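Local coordinates for protein exopolyphosphatase (Aquifex aeolicus, PDB 1T6C) that probably hydrolyses phosphoanhydride bonds in polyphosphate or guanosine pentaphosphate, and binds calcium within an actin-like fold, at residues Ser23-Ile28 with Gly299-Val304; Arg42-Ser47 with Ile67-Glu72; Val82-Ala87 with Val306-Lys311; Asp249-Ile254 with Lys261-Val266; Glu258-Lys261 with Glu267-Arg270. All blocks are in the same frame, centred on the assembly; numbering follows the deposited sequence. Where two conformers were deposited one is given.

Interaction 1 of 5, residues Ser23-Ile28 with Gly299-Val304; sequences SVRLTI and GLREGV
Arg25 and Arg301 meet guanidinium on guanidinium. Arg25 CZ lies 3.4 Å from Arg301 CZ, the planes 21° apart, in an offset stack that sets Arg25 NH1 over the rim of the Arg301 group. Arg25 NH1 is 3.0 Å from Arg301 NH2; both nitrogens are donors, and no hydrogen bond joins them. The bend of Arg25 at chi3 (65°) turns its guanidinium back over that of Arg301. Arg25 CD also touches Arg301 NE, at 3.6 Å. Arg301 was modelled in two conformers, and the stack belongs to the one described. Asp18, which salt-bridges Arg301 NE and on which the Arg25 side chain also packs, probably offsets part of the charge. The other contact is light: Thr27 OG1 rests 4.1 Å from Arg301 CB, crossing the arginine chain at about a right angle. Replacing Arg25 by alanine would probably strip the cover from one face of the Arg301 guanidinium and let that group turn more freely. Strand 23-32 faces the first turn of helix 300-313, and the Arg301 side chain is about 10 Å from the bound calcium; arginines gathered here are consistent with the phosphate-handling cleft between the two domains of an actin-like fold.

Interaction 2 of 5, residues Arg42-Ser47 with Ile67-Glu72; sequences RGRITS and IQVLKE
Arg44 on strand 35-45 and Val69 on helix 60-79 mark the closest backbone approach, their CA atoms 7.3 Å apart, with both side chains directed across the gap. The apolar part centres on Val69. Its CG2 methyl touches Arg44 CB at 3.9 Å and, tip to tip, the CG2 methyl of Thr46, also at 3.9 Å. The other branch, Val69 CG1, is 4.1 Å from Arg44 CD. Thr46 can offer its methyl because its chi1 of 68° sets CG2 beside the backbone N and opposite the carbonyl carbon; OG1, placed between the two backbone groups, shares a hydrogen bond with Thr66 OG1, about one turn before Val69 on helix 60-79.

The polar part lies beyond Val69. Arg44 bends at chi2 (84°), runs obliquely across the valine, and brings NH1 to 2.9 Å from Glu72 OE1, forming a salt bridge. The carboxylate oxygen is at the guanidinium edge and in its plane, yet the two flat groups stand almost perpendicular, at 87°, so a single oxygen is engaged and no paired, side-by-side bridge forms. Glu72 reaches across with an extended chain from one turn beyond Val69.

Strand 35-45 is an edge strand of the five-stranded sheet, hydrogen-bonded to strand 23-32 next to it, whose Val24 also packs on Val69. Helix 60-79 spans both strands; elsewhere on its surface Ile67 and Leu70 reach helix 99-109.

Interaction 3 of 5, residues Val82-Ala87 with Val306-Lys311; sequences VERVKA and VSEVLK
Glu308 OE1 is gripped by two nitrogens of Arg84: NE at 2.8 Å, with an N-H...O angle of 147°, and NH2, whose bond to the same OE1 is 3.0 Å long. The arginine meets the oxygen side-on, with NE on the anti side and NH2 on the syn side, and OE1 stays close to the guanidinium plane. Carboxylate and guanidinium lie nearly coplanar. Arg84 bends at chi3 (65°), and this turns the NE edge toward the helix; its remaining nitrogen, NH1, makes a salt bridge with Glu312.

Lys311, one turn after Glu308, completes a salt-bridge network. Its CB lies over one face of the Arg84 guanidinium, 3.4 Å from NH2, while its extended chain carries NZ back to a weak bond with Glu308 OE2, 3.4 Å long. Glu308 OE2 also rests 3.6 Å from Lys86 CB, a contact with the lysine's stem; the Lys86 ammonium runs on to Glu115. The buried Glu308 carboxylate is therefore flanked by positive groups, which would probably favour its ionised form. A leucine in place of Arg84 would probably leave OE1 of this buried acid without its two donors and take from Glu312 its bridge to NH1.

The axes of strand 84-87 and helix 306-311 pass 9.0 Å apart, with 135° between their N-to-C directions. The chain's last helix is laid across the central sheet of the first domain, the alpha-on-beta layering of an actin-like domain.

Interaction 4 of 5, residues Asp249-Ile254 with Lys261-Val266; sequences DTFKEI and KRFRQV
Phe263 packs against Phe251 and Ile254 where two type I beta turns, Phe251-Ile254 and Phe263-Val266, face each other beside helices 241-251 and 256-262. From Phe263 CB, chi1 of -66° puts CG beside the backbone N and opposite the carbonyl carbon, which aims the ring at Thr250, Phe251 and Ile254. Phe263 CD1 is 3.8 Å from Phe251 CE2. The pair is oblique, with centroids 5.3 Å apart and planes at 56°. Phe263 CE1 has two neighbours: Ile254 CD1 at 3.6 Å, in the ring plane at its edge, and Thr250 CG2 at 3.7 Å. The same threonine methyl, Thr250 CG2, also reaches the ring tip, 3.8 Å from Phe263 CZ. Over one face folds the preceding side chain: Arg262 CG lies above the rim, and its guanidinium centres on CZ. Thr250 turns its hydroxyl the other way, to the carbonyl of Lys246 in its own helix. Beyond the segments, Trp247 meets the Phe263 ring edge-to-face, and Leu222 of helix 214-223 touches both phenylalanines. Past the ring, the far turn makes one more apolar contact, Val266 CG2 lying 3.8 Å from Phe251 CZ.

Interaction 5 of 5, residues Glu258-Lys261 with Glu267-Arg270; sequences ERSK and EDRR
Ser260 and Asp268 form the first shell. Ser260 CB is 3.2 Å from Asp268 OD1, and Ser260 OG lies 3.3 Å from the backbone N of Asp268 at an angle too poor for a hydrogen bond. The hydroxyl also rests against the Glu267-Asp268 peptide, Ser260 OG 3.5 Å from Glu267 C. Ser260 was modelled in two conformers, so these contacts hold for one of them. In that one, chi1 of -57° turns OG toward the returning chain, where it hydrogen-bonds to its strongest partner, the carbonyl of Val266, the residue just before 267-270. The serine thus ties its helix to the returning chain through a main-chain oxygen.

In the second shell the loop is braced by its own bonds. Arg270 N bonds to Glu267 O at 2.9 Å, closing a turn. Glu267 OE1 lies 2.8 Å from Arg270 NH1, with Arg269 NH2 also near; it stands well out of both guanidinium planes, so charge alone draws these groups together. Next to Ser260, Arg259 secures the helix with bonds to the carbonyls of Ile254 before it and Ala271, farther along the loop. Helix 256-262 is thereby held against the loop leading to helix 274-288.

How the interactions relate
Interactions 1, 2 and 3 all belong to the five-stranded sheet. Interactions 1 and 2 touch through backbone bonds between strands 23-32 and 35-45, whereas interactions 1 and 3 use successive turns of helix 300-313 and meet where Val304 packs on Lys86. Interactions 4 and 5 lie in the other domain, share Lys261 and helix 256-262, and have centres 8 Å apart. The first four are partly buried; interaction 5 is a surface contact. Chemistry differs accordingly: like guanidiniums stacked, probably near the cleft, in interaction 1, strand-to-helix salt bridges in interactions 2 and 3, aromatic and aliphatic packing in interaction 4, and small polar groups at a loop in interaction 5.

Interaction 1 of 5, residues Ser23-Ile28 with Gly299-Val304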
# COMPACT_ATOMS: atom_id res chain seq x y z
N SER A 23 -11.22 4.87 -0.47
CA SER A 23 -11.09 5.84 0.61
C SER A 23 -10.28 7.05 0.19
O SER A 23 -9.49 6.99 -0.76
CB SER A 23 -10.46 5.18 1.84
OG SER A 23 -9.11 4.82 1.60
N VAL A 24 -10.53 8.14 0.90
CA VAL A 24 -9.78 9.37 0.80
C VAL A 24 -9.14 9.59 2.16
O VAL A 24 -9.83 9.63 3.18
CB VAL A 24 -10.71 10.56 0.47
CG1 VAL A 24 -9.92 11.85 0.26
CG2 VAL A 24 -11.57 10.22 -0.78
N ARG A 25 -7.82 9.74 2.17
CA ARG A 25 -7.06 9.73 3.43
C ARG A 25 -6.14 10.91 3.57
O ARG A 25 -5.52 11.31 2.58
CB ARG A 25 -6.29 8.45 3.56
CG ARG A 25 -7.23 7.25 3.78
CD ARG A 25 -6.59 5.98 4.01
NE ARG A 25 -5.83 5.98 5.25
CZ ARG A 25 -5.28 4.90 5.76
NH1 ARG A 25 -5.42 3.73 5.16
NH2 ARG A 25 -4.59 5.01 6.88
N LEU A 26 -6.08 11.44 4.79
CA LEU A 26 -5.24 12.59 5.15
C LEU A 26 -4.24 12.14 6.22
O LEU A 26 -4.61 11.45 7.18
CB LEU A 26 -6.11 13.70 5.74
CG LEU A 26 -5.36 14.88 6.39
CD1 LEU A 26 -4.58 15.70 5.35
CD2 LEU A 26 -6.32 15.76 7.20
N THR A 27 -2.99 12.53 6.05
CA THR A 27 -1.95 12.31 7.03
C THR A 27 -1.17 13.60 7.27
O THR A 27 -0.73 14.22 6.34
CB THR A 27 -0.97 11.20 6.55
OG1 THR A 27 -1.70 10.02 6.14
CG2 THR A 27 -0.03 10.77 7.69
N ILE A 28 -1.06 14.02 8.53
CA ILE A 28 -0.33 15.24 8.89
C ILE A 28 0.80 14.81 9.79
O ILE A 28 0.59 14.03 10.73
CB ILE A 28 -1.20 16.28 9.61
CG1 ILE A 28 -2.42 16.69 8.77
CG2 ILE A 28 -0.36 17.51 9.93
CD1 ILE A 28 -3.30 17.76 9.39
N GLY A 299 4.32 3.33 3.95
CA GLY A 299 4.32 3.15 2.52
C GLY A 299 4.03 4.48 1.85
O GLY A 299 4.51 5.53 2.28
N LEU A 300 3.23 4.44 0.79
CA LEU A 300 2.91 5.62 -0.02
C LEU A 300 2.57 6.87 0.79
O LEU A 300 3.20 7.91 0.59
CB LEU A 300 1.73 5.32 -0.96
CG LEU A 300 1.08 6.50 -1.72
CD1 LEU A 300 2.11 7.22 -2.62
CD2 LEU A 300 -0.09 6.05 -2.49
N ARG A 301 1.56 6.79 1.66
CA ARG A 301 1.08 7.97 2.35
C ARG A 301 2.15 8.67 3.16
O ARG A 301 2.25 9.87 3.21
CB ARG A 301 -0.07 7.61 3.26
CG ARG A 301 -1.29 7.26 2.51
CD ARG A 301 -2.43 6.90 3.46
NE ARG A 301 -3.17 5.78 2.93
CZ ARG A 301 -3.01 4.52 3.28
NH1 ARG A 301 -2.15 4.15 4.21
NH2 ARG A 301 -3.76 3.60 2.69
N GLU A 302 2.99 7.87 3.80
CA GLU A 302 4.07 8.42 4.61
C GLU A 302 5.26 8.83 3.73
O GLU A 302 5.98 9.77 4.04
CB GLU A 302 4.51 7.42 5.67
CG GLU A 302 3.43 7.03 6.68
CD GLU A 302 2.43 5.97 6.22
OE1 GLU A 302 2.65 5.28 5.18
OE2 GLU A 302 1.40 5.80 6.94
N GLY A 303 5.44 8.15 2.61
CA GLY A 303 6.53 8.48 1.68
C GLY A 303 6.33 9.82 1.01
O GLY A 303 7.28 10.52 0.69
N VAL A 304 5.06 10.18 0.78
CA VAL A 304 4.77 11.53 0.32
C VAL A 304 5.26 12.59 1.33
O VAL A 304 5.79 13.64 0.95
CB VAL A 304 3.26 11.69 0.02
CG1 VAL A 304 2.88 13.16 -0.25
CG2 VAL A 304 2.84 10.80 -1.16

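Interaction 2 of 5, residues Arg42-Ser47 with Ile67-Glu72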
# COMPACT_ATOMS: atom_id res chain seq x y z
N ARG A 42 -6.80 11.07 9.06
CA ARG A 42 -8.23 10.88 8.81
C ARG A 42 -8.43 9.98 7.60
O ARG A 42 -7.60 9.89 6.69
CB ARG A 42 -8.94 12.22 8.51
CG ARG A 42 -8.99 13.17 9.64
CD ARG A 42 -9.94 12.71 10.74
NE ARG A 42 -10.04 13.64 11.86
CZ ARG A 42 -9.26 13.62 12.93
NH1 ARG A 42 -8.33 12.71 13.03
NH2 ARG A 42 -9.43 14.50 13.91
N GLY A 43 -9.57 9.29 7.58
CA GLY A 43 -9.91 8.42 6.49
C GLY A 43 -11.41 8.46 6.31
O GLY A 43 -12.15 8.47 7.30
N ARG A 44 -11.86 8.52 5.08
CA ARG A 44 -13.29 8.48 4.80
C ARG A 44 -13.49 7.59 3.59
O ARG A 44 -12.82 7.75 2.57
CB ARG A 44 -13.85 9.89 4.56
CG ARG A 44 -14.14 10.70 5.82
CD ARG A 44 -12.94 11.45 6.42
NE ARG A 44 -13.10 11.77 7.84
CZ ARG A 44 -13.68 12.88 8.32
NH1 ARG A 44 -14.19 13.80 7.50
NH2 ARG A 44 -13.76 13.07 9.63
N ILE A 45 -14.47 6.68 3.66
CA ILE A 45 -14.78 5.83 2.53
C ILE A 45 -15.75 6.61 1.64
O ILE A 45 -16.83 7.02 2.09
CB ILE A 45 -15.37 4.48 3.01
CG1 ILE A 45 -14.34 3.69 3.84
CG2 ILE A 45 -15.89 3.67 1.80
CD1 ILE A 45 -14.93 2.55 4.72
N THR A 46 -15.35 6.90 0.41
CA THR A 46 -16.25 7.54 -0.55
C THR A 46 -16.53 6.72 -1.81
O THR A 46 -17.31 7.15 -2.63
CB THR A 46 -15.74 8.93 -0.97
OG1 THR A 46 -14.55 8.82 -1.75
CG2 THR A 46 -15.40 9.80 0.25
N SER A 47 -15.88 5.58 -1.96
CA SER A 47 -16.14 4.63 -3.03
C SER A 47 -16.17 5.29 -4.40
O SER A 47 -17.12 5.09 -5.16
CB SER A 47 -17.44 3.86 -2.75
OG SER A 47 -17.41 3.32 -1.44
N ILE A 67 -15.56 15.56 -2.78
CA ILE A 67 -15.28 16.98 -2.67
C ILE A 67 -15.55 17.47 -1.24
O ILE A 67 -14.77 18.23 -0.69
CB ILE A 67 -16.05 17.78 -3.74
CG1 ILE A 67 -15.45 17.50 -5.12
CG2 ILE A 67 -16.03 19.29 -3.46
CD1 ILE A 67 -16.17 18.12 -6.24
N GLN A 68 -16.65 17.05 -0.61
CA GLN A 68 -16.94 17.51 0.75
C GLN A 68 -15.87 17.04 1.75
O GLN A 68 -15.47 17.82 2.59
CB GLN A 68 -18.35 17.08 1.21
CG GLN A 68 -18.82 17.72 2.55
CD GLN A 68 -18.38 19.19 2.79
OE1 GLN A 68 -17.49 19.47 3.63
NE2 GLN A 68 -19.00 20.11 2.05
N VAL A 69 -15.39 15.82 1.60
CA VAL A 69 -14.32 15.28 2.46
C VAL A 69 -13.04 16.10 2.28
O VAL A 69 -12.34 16.41 3.25
CB VAL A 69 -14.02 13.79 2.15
CG1 VAL A 69 -12.73 13.36 2.82
CG2 VAL A 69 -15.20 12.92 2.60
N LEU A 70 -12.75 16.45 1.03
CA LEU A 70 -11.55 17.20 0.72
C LEU A 70 -11.64 18.60 1.32
O LEU A 70 -10.64 19.12 1.79
CB LEU A 70 -11.26 17.22 -0.80
CG LEU A 70 -10.90 15.89 -1.42
CD1 LEU A 70 -10.84 15.95 -2.92
CD2 LEU A 70 -9.54 15.39 -0.87
N LYS A 71 -12.82 19.22 1.30
CA LYS A 71 -12.99 20.51 1.95
C LYS A 71 -12.70 20.40 3.45
O LYS A 71 -12.01 21.26 4.01
CB LYS A 71 -14.39 21.09 1.68
CG LYS A 71 -14.63 21.49 0.25
CD LYS A 71 -16.10 21.92 0.04
CE LYS A 71 -16.35 22.57 -1.25
NZ LYS A 71 -17.80 22.96 -1.35
N GLU A 72 -13.17 19.33 4.09
CA GLU A 72 -12.94 19.10 5.51
C GLU A 72 -11.46 18.90 5.78
O GLU A 72 -10.93 19.48 6.71
CB GLU A 72 -13.77 17.92 5.98
CG GLU A 72 -15.25 18.27 5.95
CD GLU A 72 -16.19 17.08 6.00
OE1 GLU A 72 -15.72 15.94 6.25
OE2 GLU A 72 -17.42 17.31 5.82

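Interaction 3 of 5, residues Val82-Ala87 with Val306-Lys311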
# COMPACT_ATOMS: atom_id res chain seq x y z
N VAL A 82 -0.35 23.70 8.29
CA VAL A 82 0.50 22.79 7.53
C VAL A 82 1.15 23.59 6.42
O VAL A 82 0.47 24.27 5.67
CB VAL A 82 -0.31 21.62 6.94
CG1 VAL A 82 0.57 20.79 6.02
CG2 VAL A 82 -0.95 20.80 8.05
N GLU A 83 2.46 23.53 6.35
CA GLU A 83 3.23 24.34 5.39
C GLU A 83 3.41 23.71 4.00
O GLU A 83 3.53 24.43 3.00
CB GLU A 83 4.56 24.69 6.02
CG GLU A 83 4.35 25.76 7.11
CD GLU A 83 5.64 26.27 7.72
OE1 GLU A 83 6.31 27.14 7.11
OE2 GLU A 83 5.96 25.81 8.82
N ARG A 84 3.43 22.38 3.94
CA ARG A 84 3.61 21.67 2.66
C ARG A 84 2.58 20.56 2.59
O ARG A 84 2.50 19.77 3.53
CB ARG A 84 5.00 21.08 2.51
CG ARG A 84 6.15 22.08 2.66
CD ARG A 84 7.53 21.48 2.37
NE ARG A 84 7.58 21.09 0.97
CZ ARG A 84 8.14 21.79 -0.03
NH1 ARG A 84 8.79 22.93 0.17
NH2 ARG A 84 8.06 21.30 -1.26
N VAL A 85 1.83 20.55 1.50
CA VAL A 85 0.74 19.60 1.26
C VAL A 85 0.91 19.02 -0.14
O VAL A 85 1.11 19.78 -1.11
CB VAL A 85 -0.61 20.28 1.30
CG1 VAL A 85 -1.72 19.29 0.97
CG2 VAL A 85 -0.83 20.94 2.62
N LYS A 86 0.82 17.69 -0.26
CA LYS A 86 0.86 17.01 -1.55
C LYS A 86 -0.33 16.05 -1.59
O LYS A 86 -0.53 15.24 -0.68
CB LYS A 86 2.16 16.24 -1.75
CG LYS A 86 2.25 15.41 -3.00
CD LYS A 86 2.34 16.26 -4.24
CE LYS A 86 2.15 15.46 -5.50
NZ LYS A 86 2.47 16.30 -6.69
N ALA A 87 -1.14 16.19 -2.61
CA ALA A 87 -2.32 15.33 -2.79
C ALA A 87 -2.18 14.52 -4.06
O ALA A 87 -1.78 15.05 -5.12
CB ALA A 87 -3.54 16.14 -2.83
N VAL A 306 7.76 12.16 3.44
CA VAL A 306 9.21 12.14 3.36
C VAL A 306 9.66 12.99 2.17
O VAL A 306 10.61 13.77 2.27
CB VAL A 306 9.77 10.70 3.27
CG1 VAL A 306 11.26 10.75 3.00
CG2 VAL A 306 9.49 9.93 4.56
N SER A 307 8.99 12.84 1.04
CA SER A 307 9.33 13.58 -0.16
C SER A 307 9.24 15.08 0.08
O SER A 307 10.11 15.83 -0.37
CB SER A 307 8.41 13.16 -1.30
OG SER A 307 8.64 13.94 -2.46
N GLU A 308 8.23 15.51 0.84
CA GLU A 308 8.05 16.93 1.10
C GLU A 308 9.18 17.45 1.96
O GLU A 308 9.65 18.57 1.73
CB GLU A 308 6.68 17.23 1.73
CG GLU A 308 5.52 17.19 0.73
CD GLU A 308 5.73 18.04 -0.54
OE1 GLU A 308 6.08 19.24 -0.44
OE2 GLU A 308 5.52 17.51 -1.66
N VAL A 309 9.65 16.65 2.90
CA VAL A 309 10.78 17.02 3.75
C VAL A 309 12.08 17.11 2.94
O VAL A 309 12.83 18.09 3.08
CB VAL A 309 10.98 16.03 4.90
CG1 VAL A 309 12.28 16.33 5.69
CG2 VAL A 309 9.74 16.02 5.82
N LEU A 310 12.33 16.13 2.09
CA LEU A 310 13.48 16.21 1.19
C LEU A 310 13.43 17.46 0.29
O LEU A 310 14.45 18.08 0.07
CB LEU A 310 13.64 14.94 0.33
CG LEU A 310 13.88 13.63 1.09
CD1 LEU A 310 13.73 12.43 0.15
CD2 LEU A 310 15.23 13.58 1.80
N LYS A 311 12.25 17.83 -0.20
CA LYS A 311 12.11 19.00 -1.08
C LYS A 311 12.45 20.29 -0.33
O LYS A 311 13.04 21.22 -0.89
CB LYS A 311 10.69 19.12 -1.62
CG LYS A 311 10.42 18.25 -2.79
CD LYS A 311 8.99 18.38 -3.22
CE LYS A 311 8.57 17.25 -4.14
NZ LYS A 311 7.18 17.52 -4.64

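Interaction 4 of 5, residues Asp249-Ile254 with Lys261-Val266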
# COMPACT_ATOMS: atom_id res chain seq x y z
N ASP A 249 0.23 -22.14 4.65
CA ASP A 249 -0.32 -23.47 4.86
C ASP A 249 -1.49 -23.48 5.85
O ASP A 249 -2.43 -24.27 5.69
CB ASP A 249 0.78 -24.41 5.32
CG ASP A 249 1.77 -24.74 4.22
OD1 ASP A 249 1.52 -24.48 3.01
OD2 ASP A 249 2.88 -25.21 4.54
N THR A 250 -1.48 -22.57 6.81
CA THR A 250 -2.55 -22.42 7.78
C THR A 250 -3.79 -21.89 7.10
O THR A 250 -4.87 -22.46 7.18
CB THR A 250 -2.08 -21.47 8.90
OG1 THR A 250 -1.07 -22.14 9.67
CG2 THR A 250 -3.16 -21.13 9.88
N PHE A 251 -3.63 -20.78 6.38
CA PHE A 251 -4.80 -20.15 5.77
C PHE A 251 -5.38 -20.97 4.63
O PHE A 251 -6.57 -20.93 4.38
CB PHE A 251 -4.48 -18.72 5.34
CG PHE A 251 -4.51 -17.76 6.45
CD1 PHE A 251 -3.36 -17.23 6.95
CD2 PHE A 251 -5.72 -17.42 7.04
CE1 PHE A 251 -3.42 -16.31 8.01
CE2 PHE A 251 -5.76 -16.56 8.12
CZ PHE A 251 -4.60 -16.00 8.59
N LYS A 252 -4.58 -21.78 3.95
CA LYS A 252 -5.10 -22.58 2.86
C LYS A 252 -6.05 -23.68 3.36
O LYS A 252 -6.76 -24.24 2.55
CB LYS A 252 -3.96 -23.11 1.97
CG LYS A 252 -3.25 -24.33 2.47
CD LYS A 252 -2.13 -24.70 1.47
CE LYS A 252 -1.44 -25.99 1.87
NZ LYS A 252 -0.34 -26.34 0.91
N GLU A 253 -6.08 -23.94 4.66
CA GLU A 253 -6.97 -24.94 5.25
C GLU A 253 -8.18 -24.33 5.93
O GLU A 253 -9.00 -25.05 6.53
CB GLU A 253 -6.20 -25.73 6.32
CG GLU A 253 -5.00 -26.48 5.79
CD GLU A 253 -5.32 -27.52 4.72
OE1 GLU A 253 -4.42 -27.76 3.85
OE2 GLU A 253 -6.45 -28.11 4.73
N ILE A 254 -8.33 -23.00 5.85
CA ILE A 254 -9.41 -22.31 6.55
C ILE A 254 -10.34 -21.62 5.57
O ILE A 254 -9.89 -20.75 4.80
CB ILE A 254 -8.88 -21.25 7.57
CG1 ILE A 254 -7.86 -21.89 8.54
CG2 ILE A 254 -10.09 -20.61 8.32
CD1 ILE A 254 -7.14 -20.89 9.44
N LYS A 261 -12.49 -15.09 12.35
CA LYS A 261 -12.93 -15.64 13.62
C LYS A 261 -11.77 -16.32 14.35
O LYS A 261 -11.62 -16.17 15.55
CB LYS A 261 -14.04 -16.66 13.40
CG LYS A 261 -15.28 -16.06 12.76
CD LYS A 261 -16.31 -17.15 12.54
CE LYS A 261 -17.67 -16.64 12.11
NZ LYS A 261 -18.47 -17.79 11.59
N ARG A 262 -10.98 -17.07 13.61
CA ARG A 262 -9.83 -17.80 14.19
C ARG A 262 -8.66 -16.90 14.51
O ARG A 262 -7.98 -17.10 15.51
CB ARG A 262 -9.39 -18.92 13.23
CG ARG A 262 -8.22 -19.75 13.65
CD ARG A 262 -8.36 -20.53 14.97
NE ARG A 262 -7.10 -21.16 15.35
CZ ARG A 262 -6.10 -20.55 15.94
NH1 ARG A 262 -6.16 -19.26 16.24
NH2 ARG A 262 -4.98 -21.22 16.22
N PHE A 263 -8.44 -15.90 13.65
CA PHE A 263 -7.29 -14.99 13.77
C PHE A 263 -7.84 -13.56 13.74
O PHE A 263 -8.04 -12.98 12.68
CB PHE A 263 -6.30 -15.24 12.62
CG PHE A 263 -5.65 -16.59 12.68
CD1 PHE A 263 -5.98 -17.59 11.76
CD2 PHE A 263 -4.75 -16.89 13.67
CE1 PHE A 263 -5.39 -18.84 11.83
CE2 PHE A 263 -4.11 -18.13 13.73
CZ PHE A 263 -4.46 -19.12 12.82
N ARG A 264 -8.04 -13.01 14.94
CA ARG A 264 -8.71 -11.73 15.14
C ARG A 264 -8.11 -10.57 14.37
O ARG A 264 -8.82 -9.64 13.99
CB ARG A 264 -8.65 -11.36 16.62
CG ARG A 264 -9.54 -12.16 17.48
CD ARG A 264 -9.50 -11.74 18.93
NE ARG A 264 -10.14 -12.81 19.68
CZ ARG A 264 -11.45 -12.96 19.78
NH1 ARG A 264 -12.27 -12.05 19.26
NH2 ARG A 264 -11.92 -14.00 20.46
N GLN A 265 -6.81 -10.62 14.11
CA GLN A 265 -6.13 -9.53 13.42
C GLN A 265 -6.49 -9.43 11.95
O GLN A 265 -6.35 -8.37 11.34
CB GLN A 265 -4.62 -9.66 13.59
CG GLN A 265 -4.19 -9.57 15.04
CD GLN A 265 -3.90 -10.93 15.66
OE1 GLN A 265 -4.67 -11.90 15.47
NE2 GLN A 265 -2.76 -11.03 16.37
N VAL A 266 -6.98 -10.53 11.38
CA VAL A 266 -7.46 -10.52 9.99
C VAL A 266 -8.75 -9.73 9.86
O VAL A 266 -9.76 -10.11 10.44
CB VAL A 266 -7.67 -11.98 9.47
CG1 VAL A 266 -8.13 -11.98 8.03
CG2 VAL A 266 -6.34 -12.75 9.62

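Interaction 5 of 5, residues Glu258-Lys261 with Glu267-Arg270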
# COMPACT_ATOMS: atom_id res chain seq x y z
N GLU A 258 -14.22 -18.14 8.17
CA GLU A 258 -13.69 -18.55 9.46
C GLU A 258 -12.39 -17.85 9.80
O GLU A 258 -11.98 -17.82 10.94
CB GLU A 258 -13.51 -20.07 9.41
CG GLU A 258 -12.88 -20.72 10.62
CD GLU A 258 -13.70 -20.67 11.89
OE1 GLU A 258 -14.93 -20.34 11.83
OE2 GLU A 258 -13.09 -20.94 12.95
N ARG A 259 -11.73 -17.25 8.81
CA ARG A 259 -10.38 -16.75 9.01
C ARG A 259 -10.34 -15.64 10.08
O ARG A 259 -9.45 -15.67 10.91
CB ARG A 259 -9.76 -16.28 7.70
CG ARG A 259 -9.45 -17.41 6.78
CD ARG A 259 -8.91 -16.97 5.44
NE ARG A 259 -8.68 -18.13 4.58
CZ ARG A 259 -8.51 -18.07 3.27
NH1 ARG A 259 -8.49 -16.89 2.66
NH2 ARG A 259 -8.30 -19.19 2.57
N SER A 260 -11.25 -14.67 10.01
CA SER A 260 -11.22 -13.55 10.97
C SER A 260 -11.73 -14.00 12.33
O SER A 260 -11.50 -13.34 13.34
CB SER A 260 -12.07 -12.37 10.50
OG SER A 260 -11.68 -11.89 9.23
N LYS A 261 -12.49 -15.09 12.35
CA LYS A 261 -12.93 -15.64 13.62
C LYS A 261 -11.77 -16.32 14.35
O LYS A 261 -11.62 -16.17 15.55
CB LYS A 261 -14.04 -16.66 13.40
CG LYS A 261 -15.28 -16.06 12.76
CD LYS A 261 -16.31 -17.15 12.54
CE LYS A 261 -17.67 -16.64 12.11
NZ LYS A 261 -18.47 -17.79 11.59
N GLU A 267 -8.72 -8.64 9.09
CA GLU A 267 -9.97 -7.91 8.82
C GLU A 267 -10.91 -8.75 7.98
O GLU A 267 -10.48 -9.35 7.00
CB GLU A 267 -9.68 -6.62 8.08
CG GLU A 267 -8.96 -5.59 8.92
CD GLU A 267 -8.52 -4.39 8.11
OE1 GLU A 267 -8.77 -4.33 6.87
OE2 GLU A 267 -7.90 -3.51 8.72
N ASP A 268 -12.20 -8.72 8.34
CA ASP A 268 -13.27 -9.43 7.62
C ASP A 268 -13.18 -9.17 6.12
O ASP A 268 -13.28 -10.09 5.30
CB ASP A 268 -14.65 -8.94 8.10
CG ASP A 268 -14.97 -9.36 9.55
OD1 ASP A 268 -14.57 -10.47 9.96
OD2 ASP A 268 -15.63 -8.65 10.35
N ARG A 269 -12.96 -7.91 5.76
CA ARG A 269 -12.99 -7.49 4.36
C ARG A 269 -11.77 -7.99 3.56
O ARG A 269 -11.80 -7.99 2.33
CB ARG A 269 -13.15 -5.97 4.25
CG ARG A 269 -11.96 -5.18 4.71
CD ARG A 269 -12.21 -3.66 4.74
NE ARG A 269 -11.17 -2.91 5.45
CZ ARG A 269 -11.22 -2.55 6.73
NH1 ARG A 269 -12.25 -2.87 7.52
NH2 ARG A 269 -10.21 -1.85 7.25
N ARG A 270 -10.71 -8.40 4.25
CA ARG A 270 -9.51 -8.98 3.64
C ARG A 270 -9.41 -10.49 3.77
O ARG A 270 -8.50 -11.08 3.23
CB ARG A 270 -8.28 -8.40 4.32
CG ARG A 270 -8.04 -6.96 4.02
CD ARG A 270 -6.58 -6.68 3.72
NE ARG A 270 -5.85 -6.25 4.91
CZ ARG A 270 -5.99 -5.04 5.43
NH1 ARG A 270 -6.81 -4.17 4.87
NH2 ARG A 270 -5.29 -4.70 6.51